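PDB 1ORU: yuaD protein from Bacillus subtilis, which is of unknown function but carries a MOSC domain, a family generally associated with molybdenum ion and pyridoxal phosphate binding. Local coordinates for residues I69-E75 with N97-M103; S113-P118 with D177-S183; P131-E137 with L149-V154; I17-F23 with I38-L42. All coordinates share one frame; numbering follows the deposited sequence.

Contact 1. Residues I69-E75 with N97-M103; sequences ISIVSIE and NVAVSGM
Glu75 reaches across to the turn that follows strand 98-101 and holds it with both carboxylate oxygens. OE2 takes the amide N of Gly102 at 2.7 Å on its syn side, tilted out of the carboxylate plane, in an almost straight bond, while OE1 receives N of Met103, a selenomethionine, from above that plane. The bend at chi2 (85°) folds the chain back so that both oxygens face the turn. Next to it, Ser73 OG donates to Met103 O at 3.0 Å, coming from above that carbonyl plane; the same hydroxyl caps Glu76 N, so Ser73 serves as N-cap of helix 74-84 while fastening the neighbouring turn. Strands 69-73 and 98-101 run parallel and, with helix 74-84 between them in sequence, form a beta-alpha-beta unit within the mixed sheet of the MOSC domain. Val72 N bonds to Val98 O, and Val72 O receives Val100 N at 2.8 Å. Ser70 O is shared by the amides of Asn97 and Val98. On the face carrying Ile71, Val98 and Val100, Ile71 and Val98 stand abreast, whereas Ile71 CG2 meets Val100 CG1 at 3.9 Å with the two side chains oblique to each other. On the other face, the Ala99 methyl touches Val72 CG2 at 4.2 Å and, from the first turn of the helix, Ile74 CD1 at 4.1 Å; Tyr16 of strand 5-17 also touches it.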
loop_
_atom_site.group_PDB
_atom_site.type_symbol
_atom_site.label_atom_id
_atom_site.label_comp_id
_atom_site.label_asym_id
_atom_site.label_seq_id
_atom_site.Cartn_x
_atom_site.Cartn_y
_atom_site.Cartn_z
ATOM N N ILE A 69 10.950 -1.148 3.739
ATOM C CA ILE A 69 11.382 -1.275 5.129
ATOM C C ILE A 69 10.687 -2.461 5.782
ATOM O O ILE A 69 9.476 -2.632 5.646
ATOM C CB ILE A 69 11.029 0.000 5.943
ATOM C CG1 ILE A 69 11.682 1.234 5.312
ATOM C CG2 ILE A 69 11.491 -0.157 7.389
ATOM C CD1 ILE A 69 13.204 1.261 5.415
ATOM N N SER A 70 11.457 -3.279 6.490
ATOM C CA SER A 70 10.909 -4.446 7.162
ATOM C C SER A 70 10.888 -4.204 8.664
ATOM O O SER A 70 11.894 -3.782 9.238
ATOM C CB SER A 70 11.761 -5.675 6.845
ATOM O OG SER A 70 11.272 -6.811 7.525
ATOM N N ILE A 71 9.745 -4.468 9.294
ATOM C CA ILE A 71 9.605 -4.265 10.734
ATOM C C ILE A 71 9.104 -5.510 11.472
ATOM O O ILE A 71 8.218 -6.215 10.989
ATOM C CB ILE A 71 8.606 -3.127 11.058
ATOM C CG1 ILE A 71 8.968 -1.860 10.281
ATOM C CG2 ILE A 71 8.604 -2.852 12.560
ATOM C CD1 ILE A 71 8.027 -0.697 10.560
ATOM N N VAL A 72 9.684 -5.771 12.641
ATOM C CA VAL A 72 9.262 -6.891 13.482
ATOM C C VAL A 72 9.147 -6.353 14.904
ATOM O O VAL A 72 9.764 -5.343 15.241
ATOM C CB VAL A 72 10.285 -8.068 13.486
ATOM C CG1 VAL A 72 10.465 -8.607 12.082
ATOM C CG2 VAL A 72 11.622 -7.621 14.070
ATOM N N SER A 73 8.354 -7.008 15.738
ATOM C CA SER A 73 8.236 -6.555 17.110
ATOM C C SER A 73 8.949 -7.573 17.991
ATOM O O SER A 73 8.945 -8.774 17.701
ATOM C CB SER A 73 6.768 -6.420 17.520
ATOM O OG SER A 73 6.254 -7.627 18.041
ATOM N N ILE A 74 9.583 -7.083 19.049
ATOM C CA ILE A 74 10.297 -7.951 19.981
ATOM C C ILE A 74 9.326 -8.988 20.542
ATOM O O ILE A 74 9.671 -10.166 20.678
ATOM C CB ILE A 74 10.892 -7.138 21.159
ATOM C CG1 ILE A 74 11.957 -6.161 20.641
ATOM C CG2 ILE A 74 11.460 -8.083 22.220
ATOM C CD1 ILE A 74 13.110 -6.823 19.909
ATOM N N GLU A 75 8.111 -8.546 20.865
ATOM C CA GLU A 75 7.102 -9.442 21.415
ATOM C C GLU A 75 6.777 -10.610 20.483
ATOM O O GLU A 75 6.732 -11.761 20.922
ATOM C CB GLU A 75 5.811 -8.685 21.734
ATOM C CG GLU A 75 5.908 -7.650 22.844
ATOM C CD GLU A 75 6.397 -6.299 22.354
ATOM O OE1 GLU A 75 6.266 -6.021 21.143
ATOM O OE2 GLU A 75 6.894 -5.505 23.183
ATOM N N ASN A 97 14.684 -4.224 9.592
ATOM C CA ASN A 97 15.365 -2.933 9.603
ATOM C C ASN A 97 15.005 -2.204 10.887
ATOM O O ASN A 97 15.750 -1.349 11.364
ATOM C CB ASN A 97 14.938 -2.089 8.406
ATOM C CG ASN A 97 15.345 -2.709 7.093
ATOM O OD1 ASN A 97 16.538 -2.898 6.825
ATOM N ND2 ASN A 97 14.364 -3.042 6.269
ATOM N N VAL A 98 13.844 -2.540 11.436
ATOM C CA VAL A 98 13.391 -1.933 12.675
ATOM C C VAL A 98 12.751 -2.992 13.558
ATOM O O VAL A 98 11.925 -3.790 13.105
ATOM C CB VAL A 98 12.337 -0.818 12.425
ATOM C CG1 VAL A 98 11.984 -0.128 13.746
ATOM C CG2 VAL A 98 12.871 0.193 11.423
ATOM N N ALA A 99 13.161 -3.016 14.817
ATOM C CA ALA A 99 12.588 -3.945 15.772
ATOM C C ALA A 99 11.892 -3.043 16.777
ATOM O O ALA A 99 12.531 -2.209 17.421
ATOM C CB ALA A 99 13.682 -4.769 16.447
ATOM N N VAL A 100 10.577 -3.188 16.897
ATOM C CA VAL A 100 9.816 -2.362 17.822
ATOM C C VAL A 100 9.363 -3.137 19.050
ATOM O O VAL A 100 9.310 -4.367 19.033
ATOM C CB VAL A 100 8.561 -1.767 17.139
ATOM C CG1 VAL A 100 8.973 -0.942 15.927
ATOM C CG2 VAL A 100 7.603 -2.880 16.734
ATOM N N SER A 101 9.071 -2.407 20.123
ATOM C CA SER A 101 8.564 -3.019 21.348
ATOM C C SER A 101 7.268 -2.282 21.659
ATOM O O SER A 101 7.074 -1.135 21.229
ATOM C CB SER A 101 9.565 -2.897 22.511
ATOM O OG SER A 101 9.772 -1.558 22.927
ATOM N N GLY A 102 6.368 -2.943 22.375
ATOM C CA GLY A 102 5.100 -2.325 22.688
ATOM C C GLY A 102 4.072 -2.605 21.610
ATOM O O GLY A 102 3.003 -1.994 21.591
HETATM N N MSE A 103 4.383 -3.534 20.712
HETATM C CA MSE A 103 3.458 -3.888 19.642
HETATM C C MSE A 103 3.330 -5.403 19.505
HETATM O O MSE A 103 3.754 -5.990 18.507
HETATM C CB MSE A 103 3.924 -3.267 18.324
HETATM C CG MSE A 103 4.022 -1.750 18.397
HETATM SE SE MSE A 103 4.282 -0.908 16.694
HETATM C CE MSE A 103 2.512 -1.157 15.975
#

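Contact 2. Residues S113-P118 with D177-S183; sequences SRIIFP and DEIEVHS
Arg114 and Ile116 pair with His182 and Glu180 as antiparallel hydrogen-bonded pairs, with the non-hydrogen-bonded pair Ile115 and Val181 between them and the strand axes 160° apart. This joins strand 114-116 to strand 178-184 in the curled mixed sheet of the MOSC domain, where strands 122-128 and 5-17 continue the pairing on their outer edges. His182 N to Arg114 O is the shortest of the four bonds, 2.7 Å and nearly straight. On the face of Ile115 and Val181, Ile115 CG2 meets Ile179 CD1 at 3.8 Å, the two side chains oblique to each other. Ile179 holds CG1 between its backbone N and carbonyl carbon, which sends CD1 to Ile115 and leaves CG2 for the Phe117 ring. On the opposite face, Ile116 stretches CD1 to within 3.7 Å of His182 NE2, approaching the imidazole obliquely, and Met56 of the second subunit packs on both residues. Arg114 bends away at chi2 to a salt bridge from NE to Glu168, with Glu54 of the second subunit against it. Asp177 brings OD2 to the edge of the Phe117 ring, the carboxylate turned 58° to it, and against Pro118 CD, while OD2 accepts from Tyr174 N. Over one face of that ring stands Ile179 CG2, 3.7 Å from the Phe117 centroid and 19° off the normal, a CH-pi contact.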
loop_
_atom_site.group_PDB
_atom_site.type_symbol
_atom_site.label_atom_id
_atom_site.label_comp_id
_atom_site.label_asym_id
_atom_site.label_seq_id
_atom_site.Cartn_x
_atom_site.Cartn_y
_atom_site.Cartn_z
ATOM N N SER A 113 -1.942 2.239 7.698
ATOM C CA SER A 113 -1.532 2.749 9.001
ATOM C C SER A 113 -0.190 3.446 8.806
ATOM O O SER A 113 0.532 3.158 7.853
ATOM C CB SER A 113 -1.358 1.604 10.008
ATOM O OG SER A 113 -2.583 0.931 10.260
ATOM N N ARG A 114 0.139 4.360 9.709
ATOM C CA ARG A 114 1.401 5.089 9.652
ATOM C C ARG A 114 2.171 4.940 10.952
ATOM O O ARG A 114 1.571 4.842 12.023
ATOM C CB ARG A 114 1.148 6.584 9.431
ATOM C CG ARG A 114 1.128 7.032 7.996
ATOM C CD ARG A 114 -0.117 6.586 7.263
ATOM N NE ARG A 114 -0.214 7.317 6.005
ATOM C CZ ARG A 114 -1.333 7.475 5.312
ATOM N NH1 ARG A 114 -2.472 6.942 5.745
ATOM N NH2 ARG A 114 -1.315 8.194 4.193
ATOM N N ILE A 115 3.497 4.907 10.844
ATOM C CA ILE A 115 4.395 4.839 11.997
ATOM C C ILE A 115 5.303 6.055 11.838
ATOM O O ILE A 115 6.085 6.142 10.882
ATOM C CB ILE A 115 5.259 3.562 11.997
ATOM C CG1 ILE A 115 4.359 2.329 12.115
ATOM C CG2 ILE A 115 6.252 3.611 13.163
ATOM C CD1 ILE A 115 5.105 1.010 12.031
ATOM N N ILE A 116 5.206 6.991 12.777
ATOM C CA ILE A 116 5.972 8.226 12.705
ATOM C C ILE A 116 7.005 8.376 13.818
ATOM O O ILE A 116 6.720 8.114 14.989
ATOM C CB ILE A 116 5.007 9.430 12.712
ATOM C CG1 ILE A 116 3.987 9.263 11.581
ATOM C CG2 ILE A 116 5.780 10.736 12.550
ATOM C CD1 ILE A 116 3.029 10.434 11.433
ATOM N N PHE A 117 8.204 8.799 13.431
ATOM C CA PHE A 117 9.326 8.987 14.341
ATOM C C PHE A 117 9.455 10.456 14.776
ATOM O O PHE A 117 8.865 11.340 14.162
ATOM C CB PHE A 117 10.608 8.501 13.654
ATOM C CG PHE A 117 10.660 7.006 13.451
ATOM C CD1 PHE A 117 11.465 6.208 14.257
ATOM C CD2 PHE A 117 9.907 6.396 12.450
ATOM C CE1 PHE A 117 11.524 4.814 14.064
ATOM C CE2 PHE A 117 9.959 5.010 12.251
ATOM C CZ PHE A 117 10.770 4.219 13.062
ATOM N N PRO A 118 10.218 10.732 15.851
ATOM C CA PRO A 118 10.394 12.106 16.347
ATOM C C PRO A 118 10.912 13.112 15.319
ATOM O O PRO A 118 10.591 14.300 15.383
ATOM C CB PRO A 118 11.363 11.931 17.515
ATOM C CG PRO A 118 11.002 10.567 18.036
ATOM C CD PRO A 118 10.867 9.766 16.755
ATOM N N ASP A 177 14.072 5.444 19.761
ATOM C CA ASP A 177 13.064 6.440 19.417
ATOM C C ASP A 177 11.668 5.997 19.818
ATOM O O ASP A 177 11.290 4.845 19.614
ATOM C CB ASP A 177 13.041 6.696 17.906
ATOM C CG ASP A 177 13.999 7.781 17.473
ATOM O OD1 ASP A 177 14.657 8.387 18.349
ATOM O OD2 ASP A 177 14.082 8.034 16.247
ATOM N N GLU A 178 10.902 6.923 20.381
ATOM C CA GLU A 178 9.523 6.629 20.740
ATOM C C GLU A 178 8.771 6.867 19.429
ATOM O O GLU A 178 8.995 7.874 18.753
ATOM C CB GLU A 178 9.040 7.597 21.819
ATOM C CG GLU A 178 7.844 7.096 22.607
ATOM C CD GLU A 178 7.435 8.049 23.714
ATOM O OE1 GLU A 178 6.961 9.161 23.399
ATOM O OE2 GLU A 178 7.594 7.687 24.898
ATOM N N ILE A 179 7.909 5.936 19.037
ATOM C CA ILE A 179 7.178 6.108 17.794
ATOM C C ILE A 179 5.683 6.282 18.013
ATOM O O ILE A 179 5.118 5.810 19.009
ATOM C CB ILE A 179 7.415 4.925 16.828
ATOM C CG1 ILE A 179 7.099 3.595 17.522
ATOM C CG2 ILE A 179 8.851 4.957 16.338
ATOM C CD1 ILE A 179 7.170 2.389 16.590
ATOM N N GLU A 180 5.054 6.974 17.072
ATOM C CA GLU A 180 3.625 7.236 17.113
ATOM C C GLU A 180 2.982 6.380 16.033
ATOM O O GLU A 180 3.271 6.557 14.852
ATOM C CB GLU A 180 3.366 8.712 16.815
ATOM C CG GLU A 180 1.944 9.167 17.054
ATOM C CD GLU A 180 1.644 9.365 18.523
ATOM O OE1 GLU A 180 0.521 9.810 18.846
ATOM O OE2 GLU A 180 2.536 9.080 19.355
ATOM N N VAL A 181 2.122 5.447 16.432
ATOM C CA VAL A 181 1.463 4.582 15.463
ATOM C C VAL A 181 0.037 5.054 15.223
ATOM O O VAL A 181 -0.727 5.244 16.171
ATOM C CB VAL A 181 1.439 3.111 15.948
ATOM C CG1 VAL A 181 0.740 2.223 14.915
ATOM C CG2 VAL A 181 2.870 2.624 16.191
ATOM N N HIS A 182 -0.295 5.284 13.954
ATOM C CA HIS A 182 -1.635 5.705 13.561
ATOM C C HIS A 182 -2.237 4.475 12.895
ATOM O O HIS A 182 -1.980 4.196 11.716
ATOM C CB HIS A 182 -1.552 6.880 12.586
ATOM C CG HIS A 182 -0.898 8.094 13.170
ATOM N ND1 HIS A 182 -1.613 9.120 13.750
ATOM C CD2 HIS A 182 0.407 8.418 13.314
ATOM C CE1 HIS A 182 -0.775 10.024 14.227
ATOM N NE2 HIS A 182 0.459 9.620 13.977
ATOM N N SER A 183 -3.009 3.722 13.674
ATOM C CA SER A 183 -3.621 2.485 13.204
ATOM C C SER A 183 -4.898 2.720 12.405
ATOM O O SER A 183 -5.877 3.263 12.918
ATOM C CB SER A 183 -3.899 1.571 14.402
ATOM O OG SER A 183 -4.208 0.254 13.989
#

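Contact 3. Residues P131-E137 with L149-V154; sequences PCIQPGE and LASAFV
Pro131 opens the contact by setting CB 3.9 Å from Phe153 CE2 and CG near Val154 O. Cys132 follows with its carbonyl: O lies in the plane of the Phe153 ring at its edge, 3.6 Å from CE2, and also touches Val154 CG2. Ile133 swings CG1 anti to its own N (chi1 -158°), which carries CD1 over to Ala150 CB at 3.7 Å and Val154 CG2 at 3.9 Å. Two helices of the MOSC domain, 133-142 and 149-156, joined by a short loop, pack here at a steep angle: the axes of 133-137 and 149-154 come within 7.5 Å, their directions 132° apart. Pro135 CB reaches Phe153 CE2, and Gly136 permits the close approach: a CB on it would run into Ala150 O. Instead its O faces Ala150 CA at 3.6 Å in a CA-H...O contact, and its CA lies against Phe153 CB. Replacing Phe153 with an alanine would probably open a gap between Pro131, Pro135 and Gly136 and take away a filler that also reaches Ile80 and Met84 of helix 74-84. Glu137 ends the segment with CG against the Ala150 methyl, 4.0 Å from CB.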
loop_
_atom_site.group_PDB
_atom_site.type_symbol
_atom_site.label_atom_id
_atom_site.label_comp_id
_atom_site.label_asym_id
_atom_site.label_seq_id
_atom_site.Cartn_x
_atom_site.Cartn_y
_atom_site.Cartn_z
ATOM N N PRO A 131 6.166 -15.200 5.762
ATOM C CA PRO A 131 7.391 -15.950 6.053
ATOM C C PRO A 131 7.818 -16.940 4.968
ATOM O O PRO A 131 7.008 -17.727 4.464
ATOM C CB PRO A 131 7.071 -16.640 7.379
ATOM C CG PRO A 131 5.596 -16.849 7.308
ATOM C CD PRO A 131 5.090 -15.557 6.707
ATOM N N CYS A 132 9.097 -16.874 4.609
ATOM C CA CYS A 132 9.673 -17.751 3.600
ATOM C C CYS A 132 10.729 -18.637 4.255
ATOM O O CYS A 132 11.103 -18.423 5.408
ATOM C CB CYS A 132 10.299 -16.924 2.474
ATOM S SG CYS A 132 9.111 -15.920 1.545
ATOM N N ILE A 133 11.216 -19.629 3.519
ATOM C CA ILE A 133 12.203 -20.554 4.060
ATOM C C ILE A 133 13.598 -20.020 4.420
ATOM O O ILE A 133 14.210 -20.505 5.370
ATOM C CB ILE A 133 12.371 -21.759 3.100
ATOM C CG1 ILE A 133 12.935 -22.961 3.855
ATOM C CG2 ILE A 133 13.278 -21.386 1.941
ATOM C CD1 ILE A 133 11.935 -23.615 4.795
ATOM N N GLN A 134 14.087 -19.032 3.675
ATOM C CA GLN A 134 15.420 -18.478 3.917
ATOM C C GLN A 134 15.725 -18.133 5.377
ATOM O O GLN A 134 16.686 -18.650 5.948
ATOM C CB GLN A 134 15.654 -17.252 3.028
ATOM C CG GLN A 134 15.573 -17.550 1.538
ATOM C CD GLN A 134 16.576 -18.599 1.090
ATOM O OE1 GLN A 134 16.575 -19.727 1.581
ATOM N NE2 GLN A 134 17.437 -18.230 0.149
ATOM N N PRO A 135 14.922 -17.252 6.002
ATOM C CA PRO A 135 15.193 -16.905 7.404
ATOM C C PRO A 135 15.151 -18.148 8.288
ATOM O O PRO A 135 15.870 -18.242 9.281
ATOM C CB PRO A 135 14.075 -15.919 7.743
ATOM C CG PRO A 135 13.794 -15.270 6.418
ATOM C CD PRO A 135 13.798 -16.456 5.476
ATOM N N GLY A 136 14.297 -19.099 7.916
ATOM C CA GLY A 136 14.188 -20.327 8.683
ATOM C C GLY A 136 15.496 -21.097 8.654
ATOM O O GLY A 136 15.911 -21.678 9.658
ATOM N N GLU A 137 16.152 -21.092 7.500
ATOM C CA GLU A 137 17.421 -21.791 7.341
ATOM C C GLU A 137 18.514 -21.072 8.128
ATOM O O GLU A 137 19.470 -21.693 8.589
ATOM C CB GLU A 137 17.770 -21.883 5.856
ATOM C CG GLU A 137 16.676 -22.584 5.068
ATOM C CD GLU A 137 16.995 -22.734 3.601
ATOM O OE1 GLU A 137 17.219 -21.706 2.928
ATOM O OE2 GLU A 137 17.014 -23.886 3.120
ATOM N N LEU A 149 14.020 -26.996 11.777
ATOM C CA LEU A 149 13.636 -25.666 12.230
ATOM C C LEU A 149 13.218 -24.744 11.088
ATOM O O LEU A 149 12.389 -23.863 11.286
ATOM C CB LEU A 149 14.767 -25.015 13.038
ATOM C CG LEU A 149 15.052 -25.618 14.418
ATOM C CD1 LEU A 149 16.027 -24.719 15.172
ATOM C CD2 LEU A 149 13.758 -25.757 15.202
ATOM N N ALA A 150 13.778 -24.941 9.899
ATOM C CA ALA A 150 13.425 -24.091 8.764
ATOM C C ALA A 150 11.937 -24.180 8.455
ATOM O O ALA A 150 11.259 -23.159 8.321
ATOM C CB ALA A 150 14.235 -24.482 7.533
ATOM N N SER A 151 11.429 -25.402 8.330
ATOM C CA SER A 151 10.015 -25.584 8.044
ATOM C C SER A 151 9.200 -25.168 9.263
ATOM O O SER A 151 8.070 -24.696 9.133
ATOM C CB SER A 151 9.725 -27.044 7.673
ATOM O OG SER A 151 10.092 -27.925 8.718
ATOM N N ALA A 152 9.785 -25.327 10.448
ATOM C CA ALA A 152 9.105 -24.953 11.681
ATOM C C ALA A 152 8.866 -23.446 11.714
ATOM O O ALA A 152 7.829 -22.979 12.189
ATOM C CB ALA A 152 9.933 -25.382 12.890
ATOM N N PHE A 153 9.830 -22.685 11.207
ATOM C CA PHE A 153 9.703 -21.231 11.172
ATOM C C PHE A 153 8.547 -20.829 10.259
ATOM O O PHE A 153 7.677 -20.055 10.655
ATOM C CB PHE A 153 10.998 -20.595 10.662
ATOM C CG PHE A 153 10.879 -19.125 10.385
ATOM C CD1 PHE A 153 10.842 -18.205 11.428
ATOM C CD2 PHE A 153 10.780 -18.661 9.074
ATOM C CE1 PHE A 153 10.708 -16.839 11.170
ATOM C CE2 PHE A 153 10.646 -17.299 8.804
ATOM C CZ PHE A 153 10.610 -16.387 9.856
ATOM N N VAL A 154 8.540 -21.363 9.039
ATOM C CA VAL A 154 7.492 -21.046 8.073
ATOM C C VAL A 154 6.107 -21.311 8.646
ATOM O O VAL A 154 5.161 -20.555 8.400
ATOM C CB VAL A 154 7.663 -21.865 6.782
ATOM C CG1 VAL A 154 6.515 -21.578 5.823
ATOM C CG2 VAL A 154 8.981 -21.512 6.128
#

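Contact 4. Residues I17-F23 with I38-L42; sequences IADTKSF and IPGDL
Ala18 is gripped through its backbone at both ends: its N donates to Asp41 OD1 at 2.8 Å, and its O accepts from Leu42 N in a weak bond, with Asp41 CA making a CA-H...O contact to the same oxygen. Segment 17-23 leaves the end of strand 5-17, while segment 38-42 forms a type II beta turn from Ile38 to Asp41, closed by Asp41 N to Ile38 O; the contact thus ties two loops of the MOSC domain together. Gly40 sits in the turn at phi 87°, where a CB would press on the carbonyl O of Pro39. Asp41 turns CG anti to its backbone N (chi1 180°), so that OD1 reaches across to Ala18, and the N-H meets it nearly along the C-O axis. The other oxygen, OD2, accepts from His43 N, so the carboxylate holds both its own loop and the neighbouring one. An alanine in place of Asp41 would probably leave the Ala18 and His43 amides without these acceptors and weaken the tie between the two loops. Ile17 and Asp41 run antiparallel alongside each other, Ile17 CG1 3.5 Å from Asp41 OD1, and Ile17 CD1 meets Ile38 CG2 at 3.8 Å. Leu42 packs its CB on the Ala18 methyl and sends CD2 into the bend formed by Lys21, Ser22 and Phe23, touching Lys21 O. A water bridges the loops, donating to Asp19 O and Gly40 O, 2.7 Å from each of these two oxygens.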
loop_
_atom_site.group_PDB
_atom_site.type_symbol
_atom_site.label_atom_id
_atom_site.label_comp_id
_atom_site.label_asym_id
_atom_site.label_seq_id
_atom_site.Cartn_x
_atom_site.Cartn_y
_atom_site.Cartn_z
ATOM N N ILE A 17 20.661 -2.488 9.180
ATOM C CA ILE A 17 20.801 -2.302 7.745
ATOM C C ILE A 17 21.454 -3.515 7.091
ATOM O O ILE A 17 22.267 -4.204 7.711
ATOM C CB ILE A 17 21.659 -1.060 7.425
ATOM C CG1 ILE A 17 21.579 -0.738 5.932
ATOM C CG2 ILE A 17 23.110 -1.314 7.823
ATOM C CD1 ILE A 17 22.313 0.531 5.536
ATOM N N ALA A 18 21.076 -3.775 5.842
ATOM C CA ALA A 18 21.647 -4.873 5.064
ATOM C C ALA A 18 22.567 -4.158 4.082
ATOM O O ALA A 18 22.137 -3.770 2.996
ATOM C CB ALA A 18 20.545 -5.624 4.319
ATOM N N ASP A 19 23.826 -3.966 4.471
ATOM C CA ASP A 19 24.780 -3.247 3.633
ATOM C C ASP A 19 25.527 -4.094 2.608
ATOM O O ASP A 19 26.351 -3.577 1.851
ATOM C CB ASP A 19 25.779 -2.483 4.514
ATOM C CG ASP A 19 26.602 -3.399 5.399
ATOM O OD1 ASP A 19 26.014 -4.220 6.135
ATOM O OD2 ASP A 19 27.844 -3.290 5.361
ATOM N N THR A 20 25.241 -5.390 2.585
ATOM C CA THR A 20 25.863 -6.292 1.621
ATOM C C THR A 20 24.759 -7.090 0.943
ATOM O O THR A 20 23.576 -6.759 1.072
ATOM C CB THR A 20 26.844 -7.274 2.302
ATOM O OG1 THR A 20 26.120 -8.193 3.134
ATOM C CG2 THR A 20 27.837 -6.513 3.151
ATOM N N LYS A 21 25.142 -8.145 0.234
ATOM C CA LYS A 21 24.176 -8.991 -0.458
ATOM C C LYS A 21 23.400 -9.879 0.514
ATOM O O LYS A 21 22.345 -10.404 0.171
ATOM C CB LYS A 21 24.889 -9.868 -1.494
ATOM C CG LYS A 21 25.468 -9.111 -2.686
ATOM C CD LYS A 21 26.518 -8.081 -2.276
ATOM C CE LYS A 21 27.707 -8.725 -1.573
ATOM N NZ LYS A 21 28.739 -7.717 -1.193
ATOM N N SER A 22 23.924 -10.049 1.723
ATOM C CA SER A 22 23.268 -10.873 2.739
ATOM C C SER A 22 22.024 -10.173 3.270
ATOM O O SER A 22 22.036 -8.962 3.458
ATOM C CB SER A 22 24.220 -11.128 3.904
ATOM O OG SER A 22 23.537 -11.714 4.997
ATOM N N PHE A 23 20.954 -10.921 3.523
ATOM C CA PHE A 23 19.757 -10.278 4.041
ATOM C C PHE A 23 19.778 -10.179 5.560
ATOM O O PHE A 23 18.908 -9.548 6.155
ATOM C CB PHE A 23 18.478 -10.976 3.546
ATOM C CG PHE A 23 18.233 -12.334 4.135
ATOM C CD1 PHE A 23 17.917 -12.486 5.482
ATOM C CD2 PHE A 23 18.264 -13.466 3.323
ATOM C CE1 PHE A 23 17.630 -13.742 6.012
ATOM C CE2 PHE A 23 17.979 -14.727 3.842
ATOM C CZ PHE A 23 17.661 -14.865 5.190
ATOM N N ILE A 38 16.132 2.766 2.873
ATOM C CA ILE A 38 17.368 3.156 3.554
ATOM C C ILE A 38 18.532 3.208 2.562
ATOM O O ILE A 38 18.950 2.175 2.040
ATOM C CB ILE A 38 17.732 2.126 4.647
ATOM C CG1 ILE A 38 16.611 2.038 5.681
ATOM C CG2 ILE A 38 19.052 2.507 5.308
ATOM C CD1 ILE A 38 16.657 0.768 6.497
ATOM N N PRO A 39 19.075 4.405 2.294
ATOM C CA PRO A 39 20.192 4.479 1.347
ATOM C C PRO A 39 21.307 3.510 1.741
ATOM O O PRO A 39 21.693 3.432 2.911
ATOM C CB PRO A 39 20.624 5.939 1.445
ATOM C CG PRO A 39 19.331 6.645 1.731
ATOM C CD PRO A 39 18.711 5.747 2.782
ATOM N N GLY A 40 21.804 2.757 0.764
ATOM C CA GLY A 40 22.870 1.810 1.036
ATOM C C GLY A 40 22.374 0.452 1.495
ATOM O O GLY A 40 23.157 -0.489 1.623
ATOM N N ASP A 41 21.073 0.348 1.742
ATOM C CA ASP A 41 20.477 -0.907 2.186
ATOM C C ASP A 41 20.172 -1.819 1.002
ATOM O O ASP A 41 19.948 -1.345 -0.112
ATOM C CB ASP A 41 19.177 -0.640 2.936
ATOM C CG ASP A 41 18.522 -1.911 3.418
ATOM O OD1 ASP A 41 19.021 -2.495 4.399
ATOM O OD2 ASP A 41 17.516 -2.336 2.807
ATOM N N LEU A 42 20.140 -3.123 1.265
ATOM C CA LEU A 42 19.865 -4.132 0.246
ATOM C C LEU A 42 18.520 -3.968 -0.458
ATOM O O LEU A 42 18.383 -4.340 -1.623
ATOM C CB LEU A 42 19.926 -5.529 0.868
ATOM C CG LEU A 42 19.611 -6.729 -0.032
ATOM C CD1 LEU A 42 20.603 -6.795 -1.197
ATOM C CD2 LEU A 42 19.675 -8.005 0.797
HETATM O O HOH W 1 25.748 -0.989 1.244
#

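How the contacts relate
Along the chain contact 4 closes first, then contact 1, and contact 3 nests inside the loop that contact 2 closes. Contacts 1 and 2 share the mixed sheet: their centres lie about 12 Å apart, and Ile71 meets Ile115 while Val100 meets Ile179, so the parallel and antiparallel pairings have a common apolar filling. Contact 4 lies about 17 Å from contact 1, centre to centre, and touches it where Ile38 packs on Ile69. Contact 3 is about 21 Å from contact 4 between centres, yet Phe23 bridges them through Gln134 and Pro135. Contacts 2 and 3, centres about 29 Å apart, flank the chain's centre, the sheet face toward the second subunit lying far from the helix pair.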